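Local coordinates for membrane-fusion protein (Streptococcus pneumoniae, PDB 5XU0), which probably serves as the membrane-fusion subunit of a MacAB-like efflux pump, linking the pump's membrane transporter to the outside through a channel built of several copies, at residues B[13-18]-B[169-174]; B[35-40]-B[142-147]; B[27-32]-B[42-47]; B[212-217]-B[240-245]. The protein carries 2 engineered substitutions. One frame throughout, in Å; residues are numbered along the deposited sequence.

Interaction 1 of 4, residues B[13-18]-B[169-174]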
loop_
_atom_site.group_PDB
_atom_site.type_symbol
_atom_site.label_atom_id
_atom_site.label_comp_id
_atom_site.label_asym_id
_atom_site.label_seq_id
_atom_site.Cartn_x
_atom_site.Cartn_y
_atom_site.Cartn_z
ATOM N N ASN B 13 -7.902 -9.603 -29.720
ATOM C CA ASN B 13 -8.706 -8.845 -28.776
ATOM C C ASN B 13 -8.950 -9.675 -27.525
ATOM O O ASN B 13 -9.299 -10.857 -27.615
ATOM C CB ASN B 13 -10.033 -8.435 -29.414
ATOM C CG ASN B 13 -9.838 -7.671 -30.706
ATOM O OD1 ASN B 13 -9.094 -6.690 -30.754
ATOM N ND2 ASN B 13 -10.499 -8.122 -31.767
ATOM N N GLU B 14 -8.766 -9.052 -26.365
ATOM C CA GLU B 14 -8.996 -9.713 -25.092
ATOM C C GLU B 14 -9.407 -8.665 -24.070
ATOM O O GLU B 14 -9.324 -7.459 -24.313
ATOM C CB GLU B 14 -7.752 -10.473 -24.623
ATOM C CG GLU B 14 -6.514 -9.599 -24.517
ATOM C CD GLU B 14 -5.430 -10.220 -23.664
ATOM O OE1 GLU B 14 -5.754 -11.093 -22.832
ATOM O OE2 GLU B 14 -4.253 -9.829 -23.820
ATOM N N GLN B 15 -9.855 -9.146 -22.914
ATOM C CA GLN B 15 -10.302 -8.273 -21.841
ATOM C C GLN B 15 -10.134 -8.981 -20.507
ATOM O O GLN B 15 -10.586 -10.121 -20.337
ATOM C CB GLN B 15 -11.763 -7.853 -22.034
ATOM C CG GLN B 15 -12.245 -6.836 -21.019
ATOM C CD GLN B 15 -13.734 -6.588 -21.100
ATOM O OE1 GLN B 15 -14.537 -7.513 -20.992
ATOM N NE2 GLN B 15 -14.113 -5.330 -21.283
ATOM N N TYR B 16 -9.462 -8.302 -19.582
ATOM C CA TYR B 16 -9.401 -8.688 -18.183
ATOM C C TYR B 16 -10.298 -7.759 -17.380
ATOM O O TYR B 16 -10.276 -6.539 -17.573
ATOM C CB TYR B 16 -7.975 -8.598 -17.632
ATOM C CG TYR B 16 -6.940 -9.457 -18.322
ATOM C CD1 TYR B 16 -6.659 -10.737 -17.866
ATOM C CD2 TYR B 16 -6.217 -8.973 -19.408
ATOM C CE1 TYR B 16 -5.703 -11.522 -18.482
ATOM C CE2 TYR B 16 -5.258 -9.752 -20.032
ATOM C CZ TYR B 16 -5.006 -11.025 -19.564
ATOM O OH TYR B 16 -4.053 -11.806 -20.179
ATOM N N VAL B 17 -11.089 -8.330 -16.480
ATOM C CA VAL B 17 -11.786 -7.549 -15.470
ATOM C C VAL B 17 -11.240 -7.995 -14.120
ATOM O O VAL B 17 -11.334 -9.176 -13.741
ATOM C CB VAL B 17 -13.320 -7.655 -15.567
ATOM C CG1 VAL B 17 -13.774 -7.371 -16.996
ATOM C CG2 VAL B 17 -13.872 -8.976 -15.070
ATOM N N TYR B 18 -10.580 -7.059 -13.447
ATOM C CA TYR B 18 -9.991 -7.237 -12.132
ATOM C C TYR B 18 -10.943 -6.699 -11.077
ATOM O O TYR B 18 -11.782 -5.839 -11.354
ATOM C CB TYR B 18 -8.648 -6.503 -12.015
ATOM C CG TYR B 18 -7.678 -6.706 -13.163
ATOM C CD1 TYR B 18 -6.848 -7.817 -13.210
ATOM C CD2 TYR B 18 -7.570 -5.769 -14.185
ATOM C CE1 TYR B 18 -5.948 -7.992 -14.245
ATOM C CE2 TYR B 18 -6.671 -5.940 -15.225
ATOM C CZ TYR B 18 -5.865 -7.052 -15.251
ATOM O OH TYR B 18 -4.968 -7.231 -16.285
ATOM N N VAL B 169 -12.380 -12.009 -14.216
ATOM C CA VAL B 169 -12.874 -12.638 -15.439
ATOM C C VAL B 169 -11.957 -12.278 -16.598
ATOM O O VAL B 169 -11.607 -11.110 -16.783
ATOM C CB VAL B 169 -14.335 -12.248 -15.746
ATOM C CG1 VAL B 169 -14.698 -12.561 -17.185
ATOM C CG2 VAL B 169 -15.269 -12.982 -14.825
ATOM N N HIS B 170 -11.574 -13.287 -17.380
ATOM C CA HIS B 170 -10.725 -13.122 -18.550
ATOM C C HIS B 170 -11.432 -13.706 -19.760
ATOM O O HIS B 170 -11.809 -14.888 -19.753
ATOM C CB HIS B 170 -9.369 -13.799 -18.350
ATOM C CG HIS B 170 -8.406 -13.564 -19.471
ATOM N ND1 HIS B 170 -7.272 -14.326 -19.649
ATOM C CD2 HIS B 170 -8.407 -12.649 -20.470
ATOM C CE1 HIS B 170 -6.616 -13.892 -20.710
ATOM N NE2 HIS B 170 -7.284 -12.876 -21.227
ATOM N N ILE B 171 -11.609 -12.870 -20.787
ATOM C CA ILE B 171 -12.310 -13.234 -22.012
ATOM C C ILE B 171 -11.427 -12.840 -23.187
ATOM O O ILE B 171 -10.645 -11.888 -23.102
ATOM C CB ILE B 171 -13.701 -12.551 -22.111
ATOM C CG1 ILE B 171 -13.580 -11.066 -22.459
ATOM C CG2 ILE B 171 -14.467 -12.695 -20.813
ATOM C CD1 ILE B 171 -13.454 -10.807 -23.948
ATOM N N VAL B 172 -11.549 -13.574 -24.291
ATOM C CA VAL B 172 -10.706 -13.305 -25.452
ATOM C C VAL B 172 -11.390 -13.835 -26.705
ATOM O O VAL B 172 -11.963 -14.928 -26.703
ATOM C CB VAL B 172 -9.295 -13.907 -25.270
ATOM C CG1 VAL B 172 -9.381 -15.342 -24.829
ATOM C CG2 VAL B 172 -8.516 -13.808 -26.538
ATOM N N SER B 173 -11.326 -13.045 -27.777
ATOM C CA SER B 173 -11.951 -13.415 -29.039
ATOM C C SER B 173 -11.165 -14.525 -29.721
ATOM O O SER B 173 -9.957 -14.395 -29.950
ATOM C CB SER B 173 -12.042 -12.199 -29.961
ATOM O OG SER B 173 -12.589 -12.550 -31.223
ATOM N N ASN B 174 -11.851 -15.618 -30.049
ATOM C CA ASN B 174 -11.268 -16.680 -30.853
ATOM C C ASN B 174 -11.480 -16.456 -32.344
ATOM O O ASN B 174 -11.184 -17.348 -33.146
ATOM C CB ASN B 174 -11.831 -18.041 -30.434
ATOM C CG ASN B 174 -10.874 -19.185 -30.735
ATOM O OD1 ASN B 174 -9.790 -18.975 -31.279
ATOM N ND2 ASN B 174 -11.274 -20.402 -30.380
#
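Tyr16 and His170 stack face to face, their ring centroids 3.9 Å apart and their planes inclined by 19°. The stack is offset: Tyr16 CE1 sits over the centre of the imidazole, while His170 NE2 lies above the rim of the phenol ring. With His170 CG anti to its backbone N (chi1 -175°), the imidazole leans across to the facing strand, where Glu14 takes up its NE2-H. That bond to Glu14 OE1 measures 2.8 Å and meets the oxygen nearly along its C-O axis, though Glu14 OE1 lies some 20° out of the imidazole plane. At the ring edge, in its plane, Gln15 O lies 3.3 Å from His170 CD2. The imidazole is thus fixed both over its face and along its rim, and the nearby carboxylate would be expected to favour its protonated form.

Gln15, Val17, Val169 and Ile171 occupy the other face of the sheet. There Val17 CG2 rests 3.4 Å from Val169 CB, and Gln15 CB lies alongside Ile171 CG1 at 3.7 Å. The positions are set by an antiparallel ladder in which Gln15 with Ile171 and Val17 with Val169 are the hydrogen-bonded pairs; Ser173 N donates to Asn13 O (3.0 Å) just beyond it.

Tyr219 of a third subunit meets the His170 ring edge to face, and Asn156 OD1 of a second subunit accepts from Tyr16 N. Within the chain, strand 14-18 is the outermost strand of a four-stranded sheet; strand 167-172 lies between it and strand 148-153, and Val169 and Ile171 pack onto Leu43 of strand 42-46.

Interaction 2 of 4, residues B[35-40]-B[142-147]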
loop_
_atom_site.group_PDB
_atom_site.type_symbol
_atom_site.label_atom_id
_atom_site.label_comp_id
_atom_site.label_asym_id
_atom_site.label_seq_id
_atom_site.Cartn_x
_atom_site.Cartn_y
_atom_site.Cartn_z
ATOM N N ASP B 35 -17.936 -19.567 -22.253
ATOM C CA ASP B 35 -19.175 -18.917 -22.651
ATOM C C ASP B 35 -18.865 -17.891 -23.728
ATOM O O ASP B 35 -17.910 -17.119 -23.602
ATOM C CB ASP B 35 -19.861 -18.219 -21.468
ATOM C CG ASP B 35 -20.720 -19.160 -20.646
ATOM O OD1 ASP B 35 -20.851 -20.342 -21.027
ATOM O OD2 ASP B 35 -21.265 -18.712 -19.613
ATOM N N LYS B 36 -19.668 -17.886 -24.788
ATOM C CA LYS B 36 -19.555 -16.838 -25.789
ATOM C C LYS B 36 -20.205 -15.572 -25.251
ATOM O O LYS B 36 -21.315 -15.611 -24.714
ATOM C CB LYS B 36 -20.210 -17.257 -27.104
ATOM C CG LYS B 36 -19.688 -16.496 -28.324
ATOM C CD LYS B 36 -20.569 -15.299 -28.673
ATOM C CE LYS B 36 -19.869 -14.353 -29.641
ATOM N NZ LYS B 36 -20.773 -13.267 -30.120
ATOM N N VAL B 37 -19.500 -14.455 -25.378
ATOM C CA VAL B 37 -19.998 -13.156 -24.950
ATOM C C VAL B 37 -19.848 -12.188 -26.113
ATOM O O VAL B 37 -18.895 -12.281 -26.894
ATOM C CB VAL B 37 -19.254 -12.634 -23.701
ATOM C CG1 VAL B 37 -19.585 -13.493 -22.495
ATOM C CG2 VAL B 37 -17.752 -12.602 -23.940
ATOM N N SER B 38 -20.799 -11.272 -26.239
ATOM C CA SER B 38 -20.736 -10.248 -27.265
ATOM C C SER B 38 -20.569 -8.879 -26.622
ATOM O O SER B 38 -20.873 -8.676 -25.442
ATOM C CB SER B 38 -21.985 -10.269 -28.152
ATOM O OG SER B 38 -21.800 -9.457 -29.299
ATOM N N GLU B 39 -20.070 -7.943 -27.424
ATOM C CA GLU B 39 -19.794 -6.589 -26.967
ATOM C C GLU B 39 -21.037 -5.953 -26.365
ATOM O O GLU B 39 -22.051 -5.778 -27.046
ATOM C CB GLU B 39 -19.281 -5.757 -28.143
ATOM C CG GLU B 39 -19.130 -4.277 -27.864
ATOM C CD GLU B 39 -18.424 -3.557 -28.995
ATOM O OE1 GLU B 39 -17.766 -4.237 -29.814
ATOM O OE2 GLU B 39 -18.527 -2.315 -29.069
ATOM N N GLY B 40 -20.957 -5.621 -25.074
ATOM C CA GLY B 40 -22.038 -4.996 -24.342
ATOM C C GLY B 40 -22.594 -5.851 -23.220
ATOM O O GLY B 40 -23.157 -5.307 -22.260
ATOM N N VAL B 142 -20.119 -4.380 -15.028
ATOM C CA VAL B 142 -19.054 -4.235 -16.012
ATOM C C VAL B 142 -19.427 -5.024 -17.259
ATOM O O VAL B 142 -19.900 -6.164 -17.177
ATOM C CB VAL B 142 -17.703 -4.687 -15.426
ATOM C CG1 VAL B 142 -16.560 -4.231 -16.307
ATOM C CG2 VAL B 142 -17.532 -4.106 -14.025
ATOM N N LEU B 143 -19.222 -4.406 -18.420
ATOM C CA LEU B 143 -19.644 -4.954 -19.700
ATOM C C LEU B 143 -18.437 -5.364 -20.535
ATOM O O LEU B 143 -17.311 -4.911 -20.311
ATOM C CB LEU B 143 -20.490 -3.938 -20.473
ATOM C CG LEU B 143 -21.566 -3.208 -19.669
ATOM C CD1 LEU B 143 -22.271 -2.189 -20.545
ATOM C CD2 LEU B 143 -22.560 -4.197 -19.080
ATOM N N SER B 144 -18.689 -6.233 -21.511
ATOM C CA SER B 144 -17.626 -6.771 -22.347
ATOM C C SER B 144 -17.303 -5.800 -23.473
ATOM O O SER B 144 -18.184 -5.126 -24.002
ATOM C CB SER B 144 -18.030 -8.127 -22.927
ATOM O OG SER B 144 -17.291 -8.423 -24.100
ATOM N N THR B 145 -16.026 -5.727 -23.836
ATOM C CA THR B 145 -15.565 -4.801 -24.858
ATOM C C THR B 145 -15.457 -5.439 -26.236
ATOM O O THR B 145 -14.984 -4.785 -27.170
ATOM C CB THR B 145 -14.219 -4.196 -24.465
ATOM O OG1 THR B 145 -13.414 -5.182 -23.819
ATOM C CG2 THR B 145 -14.418 -3.016 -23.530
ATOM N N LEU B 146 -15.916 -6.676 -26.397
ATOM C CA LEU B 146 -15.680 -7.368 -27.657
ATOM C C LEU B 146 -16.519 -8.635 -27.716
ATOM O O LEU B 146 -16.934 -9.181 -26.690
ATOM C CB LEU B 146 -14.201 -7.722 -27.826
ATOM C CG LEU B 146 -13.653 -8.653 -26.739
ATOM C CD1 LEU B 146 -12.714 -9.703 -27.324
ATOM C CD2 LEU B 146 -12.948 -7.858 -25.651
ATOM N N GLU B 147 -16.769 -9.087 -28.943
ATOM C CA GLU B 147 -17.168 -10.469 -29.160
ATOM C C GLU B 147 -16.028 -11.382 -28.739
ATOM O O GLU B 147 -14.891 -11.217 -29.188
ATOM C CB GLU B 147 -17.508 -10.708 -30.629
ATOM C CG GLU B 147 -18.895 -10.259 -31.045
ATOM C CD GLU B 147 -18.900 -8.872 -31.655
ATOM O OE1 GLU B 147 -18.447 -7.919 -30.983
ATOM O OE2 GLU B 147 -19.348 -8.736 -32.814
#
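Glu39 swings its chain away from its own N (chi1 172°) and keeps it extended, whereas Glu147 bends at chi2 (96°), and the two carboxylates thereby approach each other. Their OE1 atoms are 3.9 Å apart with the planes turned by 59°, a like-charged pair that probably disfavours full ionisation of both unless solvent screens them. Lys36, also bent at chi2, runs beside Glu147 pointing the same way. Its NZ comes within 3.7 Å of Glu147 CG but remains 5.5 Å from Glu147 OE2, too far for a salt bridge. Ser38 OG meets the same methylene, 3.5 Å from Glu147 CG.

The backbones join through one bond, Gly40 N to Ser144 O at 3.0 Å, with the donor tilted out of the carbonyl plane. Gly40 has positive phi, a conformation easily adopted without a side chain, and its carbonyl O abuts Leu143 CD2 at 3.4 Å. On the facing segment an ST turn shapes the bend: Ser144 OG accepts from Leu146 N (3.2 Å). Backbone pairing of Val37 with Gly148 and of Ser144 with Gln41 extends the contact. Strand 36-37 leads into the loop, and Asp35, Val37 and Gly40 fit the Gly-Asp-x-Val-x-x-Gly pattern familiar from biotinyl/lipoyl-type domains, consistent with the barrel-sandwich domain of membrane-fusion proteins.

Interaction 3 of 4, residues B[27-32]-B[42-47]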
loop_
_atom_site.group_PDB
_atom_site.type_symbol
_atom_site.label_atom_id
_atom_site.label_comp_id
_atom_site.label_asym_id
_atom_site.label_seq_id
_atom_site.Cartn_x
_atom_site.Cartn_y
_atom_site.Cartn_z
ATOM N N ASP B 27 -21.555 -9.406 -5.978
ATOM C CA ASP B 27 -22.720 -10.265 -5.804
ATOM C C ASP B 27 -22.543 -11.554 -6.595
ATOM O O ASP B 27 -22.286 -12.616 -6.018
ATOM C CB ASP B 27 -23.997 -9.544 -6.241
ATOM C CG ASP B 27 -25.247 -10.341 -5.929
ATOM O OD1 ASP B 27 -26.322 -10.008 -6.471
ATOM O OD2 ASP B 27 -25.156 -11.306 -5.140
ATOM N N GLU B 28 -22.685 -11.466 -7.918
ATOM C CA GLU B 28 -22.484 -12.598 -8.811
ATOM C C GLU B 28 -21.590 -12.192 -9.977
ATOM O O GLU B 28 -21.428 -11.007 -10.282
ATOM C CB GLU B 28 -23.812 -13.131 -9.369
ATOM C CG GLU B 28 -24.897 -13.386 -8.344
ATOM C CD GLU B 28 -26.223 -13.705 -9.004
ATOM O OE1 GLU B 28 -26.200 -14.210 -10.147
ATOM O OE2 GLU B 28 -27.284 -13.443 -8.395
ATOM N N ILE B 29 -21.030 -13.202 -10.644
ATOM C CA ILE B 29 -20.243 -12.990 -11.853
ATOM C C ILE B 29 -20.973 -13.449 -13.122
ATOM O O ILE B 29 -20.544 -13.103 -14.229
ATOM C CB ILE B 29 -18.852 -13.658 -11.716
ATOM C CG1 ILE B 29 -18.170 -13.217 -10.422
ATOM C CG2 ILE B 29 -17.954 -13.384 -12.896
ATOM C CD1 ILE B 29 -16.719 -13.614 -10.344
ATOM N N LEU B 30 -22.071 -14.190 -12.992
ATOM C CA LEU B 30 -23.060 -14.394 -14.052
ATOM C C LEU B 30 -22.478 -14.874 -15.388
ATOM O O LEU B 30 -23.170 -14.814 -16.411
ATOM C CB LEU B 30 -23.906 -13.118 -14.254
ATOM C CG LEU B 30 -23.347 -11.749 -14.678
ATOM C CD1 LEU B 30 -22.959 -11.715 -16.141
ATOM C CD2 LEU B 30 -24.340 -10.645 -14.349
ATOM N N VAL B 31 -21.235 -15.349 -15.417
ATOM C CA VAL B 31 -20.688 -16.032 -16.587
ATOM C C VAL B 31 -19.870 -17.222 -16.108
ATOM O O VAL B 31 -19.196 -17.151 -15.074
ATOM C CB VAL B 31 -19.824 -15.111 -17.479
ATOM C CG1 VAL B 31 -20.699 -14.169 -18.301
ATOM C CG2 VAL B 31 -18.807 -14.345 -16.647
ATOM N N SER B 32 -19.940 -18.320 -16.855
ATOM C CA SER B 32 -19.142 -19.503 -16.583
ATOM C C SER B 32 -18.093 -19.670 -17.673
ATOM O O SER B 32 -18.319 -19.302 -18.830
ATOM C CB SER B 32 -20.019 -20.753 -16.497
ATOM O OG SER B 32 -20.898 -20.684 -15.390
ATOM N N ALA B 42 -23.115 -7.868 -19.895
ATOM C CA ALA B 42 -22.568 -7.788 -18.549
ATOM C C ALA B 42 -21.791 -9.057 -18.216
ATOM O O ALA B 42 -22.111 -10.147 -18.696
ATOM C CB ALA B 42 -23.689 -7.574 -17.532
ATOM N N LEU B 43 -20.744 -8.906 -17.394
ATOM C CA LEU B 43 -19.968 -10.053 -16.929
ATOM C C LEU B 43 -19.685 -10.060 -15.437
ATOM O O LEU B 43 -19.199 -11.077 -14.940
ATOM C CB LEU B 43 -18.618 -10.161 -17.655
ATOM C CG LEU B 43 -18.537 -10.026 -19.166
ATOM C CD1 LEU B 43 -18.341 -8.577 -19.469
ATOM C CD2 LEU B 43 -17.399 -10.864 -19.717
ATOM N N VAL B 44 -19.915 -8.965 -14.721
ATOM C CA VAL B 44 -19.891 -8.972 -13.260
ATOM C C VAL B 44 -20.911 -7.951 -12.782
ATOM O O VAL B 44 -21.081 -6.892 -13.395
ATOM C CB VAL B 44 -18.495 -8.658 -12.660
ATOM C CG1 VAL B 44 -17.511 -9.816 -12.820
ATOM C CG2 VAL B 44 -17.927 -7.409 -13.256
ATOM N N LYS B 45 -21.586 -8.272 -11.683
ATOM C CA LYS B 45 -22.518 -7.357 -11.038
ATOM C C LYS B 45 -22.112 -7.206 -9.581
ATOM O O LYS B 45 -22.137 -8.182 -8.822
ATOM C CB LYS B 45 -23.961 -7.854 -11.150
ATOM C CG LYS B 45 -24.904 -7.289 -10.089
ATOM C CD LYS B 45 -25.684 -6.089 -10.610
ATOM C CE LYS B 45 -26.590 -5.514 -9.534
ATOM N NZ LYS B 45 -27.219 -6.588 -8.716
ATOM N N TYR B 46 -21.713 -5.996 -9.202
ATOM C CA TYR B 46 -21.539 -5.668 -7.800
ATOM C C TYR B 46 -22.897 -5.367 -7.166
ATOM O O TYR B 46 -23.882 -5.085 -7.854
ATOM C CB TYR B 46 -20.603 -4.468 -7.635
ATOM C CG TYR B 46 -19.172 -4.680 -8.089
ATOM C CD1 TYR B 46 -18.192 -5.100 -7.195
ATOM C CD2 TYR B 46 -18.793 -4.430 -9.401
ATOM C CE1 TYR B 46 -16.878 -5.282 -7.602
ATOM C CE2 TYR B 46 -17.483 -4.608 -9.817
ATOM C CZ TYR B 46 -16.531 -5.033 -8.914
ATOM O OH TYR B 46 -15.228 -5.211 -9.325
ATOM N N SER B 47 -22.946 -5.432 -5.836
ATOM C CA SER B 47 -24.192 -5.186 -5.117
ATOM C C SER B 47 -24.552 -3.708 -5.188
ATOM O O SER B 47 -23.844 -2.864 -4.632
ATOM C CB SER B 47 -24.069 -5.634 -3.664
ATOM O OG SER B 47 -25.076 -5.033 -2.868
#
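Leu30 projects onto the facing strand: its CD1 settles onto the opposing backbone, 3.5 Å from Leu43 CA and close to the carbonyl of Ala42, with Ala42 CB at the side of the hollow. Positive phi at Leu30 (52°) turns the chain there, and CG placed between backbone N and carbonyl carbon (chi1 61°) drops the branched end onto strand 42-46. Leu30 CD2 reaches less closely, 4.3 Å from Lys45 CB.

The flanking residues fill in around it. Ile29 CG2 lies against Val44 CG1 at 3.6 Å, the two side chains running alongside in the same direction, and Val31 CG2 covers the Leu43 carbonyl, 3.7 Å from its O. At the other end a classic beta bulge brings both Asp27 and Glu28 opposite Lys45. Lys45 O takes the N-H of Asp27 (3.2 Å) and, weakly, that of Glu28, while Lys45 N returns a straight bond to Glu28 O at 3.1 Å. Asp27 and the twice-bent Lys45 chain lie side by side, pointing the same way, but Asp27 OD1 and Lys45 NZ, at 4.2 Å, are too far apart for a salt bridge.

Strand 42-46 runs between strands 26-28 and 141-143 and leads into helix 49-77; Ile29 and Leu43 face strand 167-172 of the other sheet.

Interaction 4 of 4, residues B[212-217]-B[240-245]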
loop_
_atom_site.group_PDB
_atom_site.type_symbol
_atom_site.label_atom_id
_atom_site.label_comp_id
_atom_site.label_asym_id
_atom_site.label_seq_id
_atom_site.Cartn_x
_atom_site.Cartn_y
_atom_site.Cartn_z
ATOM N N LYS B 212 -0.734 -11.955 -43.665
ATOM C CA LYS B 212 -0.103 -10.722 -44.120
ATOM C C LYS B 212 0.636 -10.035 -42.979
ATOM O O LYS B 212 0.120 -9.939 -41.864
ATOM C CB LYS B 212 -1.132 -9.735 -44.700
ATOM C CG LYS B 212 -1.928 -10.200 -45.919
ATOM C CD LYS B 212 -3.025 -9.178 -46.237
ATOM C CE LYS B 212 -4.375 -9.821 -46.533
ATOM N NZ LYS B 212 -5.506 -8.880 -46.295
ATOM N N LEU B 213 1.830 -9.523 -43.280
ATOM C CA LEU B 213 2.615 -8.751 -42.319
ATOM C C LEU B 213 1.918 -7.423 -42.045
ATOM O O LEU B 213 1.810 -6.577 -42.939
ATOM C CB LEU B 213 4.023 -8.520 -42.860
ATOM C CG LEU B 213 5.226 -9.149 -42.159
ATOM C CD1 LEU B 213 6.497 -8.598 -42.764
ATOM C CD2 LEU B 213 5.206 -8.880 -40.666
ATOM N N SER B 214 1.454 -7.224 -40.810
ATOM C CA SER B 214 0.714 -6.017 -40.471
ATOM C C SER B 214 1.434 -5.084 -39.509
ATOM O O SER B 214 1.136 -3.886 -39.514
ATOM C CB SER B 214 -0.655 -6.374 -39.877
ATOM O OG SER B 214 -0.537 -6.770 -38.522
ATOM N N TYR B 215 2.358 -5.580 -38.682
ATOM C CA TYR B 215 3.048 -4.663 -37.781
ATOM C C TYR B 215 4.486 -5.109 -37.544
ATOM O O TYR B 215 4.733 -6.251 -37.140
ATOM C CB TYR B 215 2.288 -4.536 -36.456
ATOM C CG TYR B 215 3.081 -3.941 -35.313
ATOM C CD1 TYR B 215 3.372 -4.696 -34.187
ATOM C CD2 TYR B 215 3.530 -2.624 -35.355
ATOM C CE1 TYR B 215 4.091 -4.163 -33.133
ATOM C CE2 TYR B 215 4.253 -2.080 -34.301
ATOM C CZ TYR B 215 4.529 -2.858 -33.194
ATOM O OH TYR B 215 5.245 -2.334 -32.140
ATOM N N ILE B 216 5.420 -4.189 -37.799
ATOM C CA ILE B 216 6.852 -4.382 -37.583
ATOM C C ILE B 216 7.342 -3.237 -36.705
ATOM O O ILE B 216 7.245 -2.068 -37.098
ATOM C CB ILE B 216 7.640 -4.413 -38.904
ATOM C CG1 ILE B 216 7.335 -5.687 -39.692
ATOM C CG2 ILE B 216 9.132 -4.285 -38.637
ATOM C CD1 ILE B 216 7.783 -5.616 -41.136
ATOM N N SER B 217 7.880 -3.567 -35.534
ATOM C CA SER B 217 8.221 -2.553 -34.543
ATOM C C SER B 217 9.593 -1.952 -34.824
ATOM O O SER B 217 10.595 -2.674 -34.906
ATOM C CB SER B 217 8.188 -3.143 -33.137
ATOM O OG SER B 217 8.483 -2.149 -32.169
ATOM N N PRO B 240 9.601 -6.893 -32.140
ATOM C CA PRO B 240 8.373 -7.685 -32.291
ATOM C C PRO B 240 7.653 -7.407 -33.604
ATOM O O PRO B 240 7.606 -6.273 -34.087
ATOM C CB PRO B 240 7.525 -7.248 -31.090
ATOM C CG PRO B 240 7.992 -5.870 -30.787
ATOM C CD PRO B 240 9.457 -5.829 -31.130
ATOM N N TYR B 241 7.091 -8.470 -34.183
ATOM C CA TYR B 241 6.262 -8.405 -35.380
ATOM C C TYR B 241 4.965 -9.158 -35.119
ATOM O O TYR B 241 4.927 -10.117 -34.331
ATOM C CB TYR B 241 6.947 -9.034 -36.601
ATOM C CG TYR B 241 6.801 -10.537 -36.603
ATOM C CD1 TYR B 241 7.653 -11.318 -35.852
ATOM C CD2 TYR B 241 5.801 -11.175 -37.329
ATOM C CE1 TYR B 241 7.535 -12.683 -35.819
ATOM C CE2 TYR B 241 5.669 -12.554 -37.295
ATOM C CZ TYR B 241 6.543 -13.304 -36.534
ATOM O OH TYR B 241 6.439 -14.673 -36.491
ATOM N N THR B 242 3.903 -8.731 -35.804
ATOM C CA THR B 242 2.623 -9.426 -35.744
ATOM C C THR B 242 2.031 -9.461 -37.147
ATOM O O THR B 242 2.039 -8.444 -37.857
ATOM C CB THR B 242 1.600 -8.736 -34.804
ATOM O OG1 THR B 242 1.126 -7.548 -35.437
ATOM C CG2 THR B 242 2.217 -8.299 -33.496
ATOM N N ILE B 243 1.516 -10.630 -37.542
ATOM C CA ILE B 243 0.809 -10.764 -38.810
ATOM C C ILE B 243 -0.608 -11.258 -38.539
ATOM O O ILE B 243 -0.863 -12.031 -37.602
ATOM C CB ILE B 243 1.529 -11.701 -39.815
ATOM C CG1 ILE B 243 1.152 -13.162 -39.572
ATOM C CG2 ILE B 243 3.035 -11.528 -39.761
ATOM C CD1 ILE B 243 1.923 -14.151 -40.409
ATOM N N ASP B 244 -1.534 -10.787 -39.378
ATOM C CA ASP B 244 -2.943 -11.158 -39.324
ATOM C C ASP B 244 -3.185 -12.317 -40.282
ATOM O O ASP B 244 -2.858 -12.220 -41.472
ATOM C CB ASP B 244 -3.838 -9.974 -39.700
ATOM C CG ASP B 244 -3.493 -8.711 -38.938
ATOM O OD1 ASP B 244 -4.422 -7.997 -38.501
ATOM O OD2 ASP B 244 -2.290 -8.438 -38.767
ATOM N N VAL B 245 -3.762 -13.406 -39.769
ATOM C CA VAL B 245 -4.041 -14.558 -40.617
ATOM C C VAL B 245 -5.175 -14.221 -41.574
ATOM O O VAL B 245 -6.097 -13.462 -41.242
ATOM C CB VAL B 245 -4.369 -15.802 -39.773
ATOM C CG1 VAL B 245 -3.393 -15.930 -38.624
ATOM C CG2 VAL B 245 -5.800 -15.755 -39.259
#
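Leu213, Tyr241 and Ile243 make the tightly packed face of this strand pair. Leu213 CD2 lies 3.5 Å from Ile243 CG2 and 4.1 Å from Tyr241 CD2, the leucine crossing the tyrosine at about a right angle. A chi1 of 81° carries the Tyr241 ring away from strand 212-216, with its OH bonded to Ser6 O. Met260 of strand 257-262 covers both Tyr241 and Ile243, while Leu191 backs Leu213.

The two strands are antiparallel neighbours in a closed six-stranded barrel, and a classic beta bulge interrupts their register. Ser214 and Tyr215 both face Thr242, whose O accepts from Ser214 N (3.2 Å) and Tyr215 N (3.0 Å). Past the bulge, Thr242 N donates to Tyr215 O at 2.9 Å, and Ser217 N to Pro240 O at 3.1 Å.

The other face, with Lys212, Tyr215, Thr242 and Asp244, is looser and more accessible. Thr242 OG1 approaches the Tyr215 ring at its edge, in plane, 3.8 Å from CD1, and Thr242 CG2 touches the same atom. Ser214 OG points toward Asp244 OD2, though the placing of that carboxylate oxygen is doubtful. Lys212 extends into solvent, whereas Tyr215 packs against Val33 of a second subunit.

How the interactions relate
From the N terminus, the chain leaves barrel strand 3-10 and enters strand 14-18, whose return partner comes some 150 residues later in interaction 1. That long loop encloses both interaction 2 and interaction 3, together with helices 49-77 and 109-138. Interaction 3 closes a short loop of nine residues, but segment 35-40 lies inside it and pairs beyond the helices with 142-147, so interactions 2 and 3 cross. They meet where Val142 bonds to the backbone of Leu43 and Val44. Interactions 1 to 3 thus join the two sheets of the sandwich at the base of the helical hairpin. Interaction 4 follows in series, within the barrel, its centre about 36 Å from that of interaction 3.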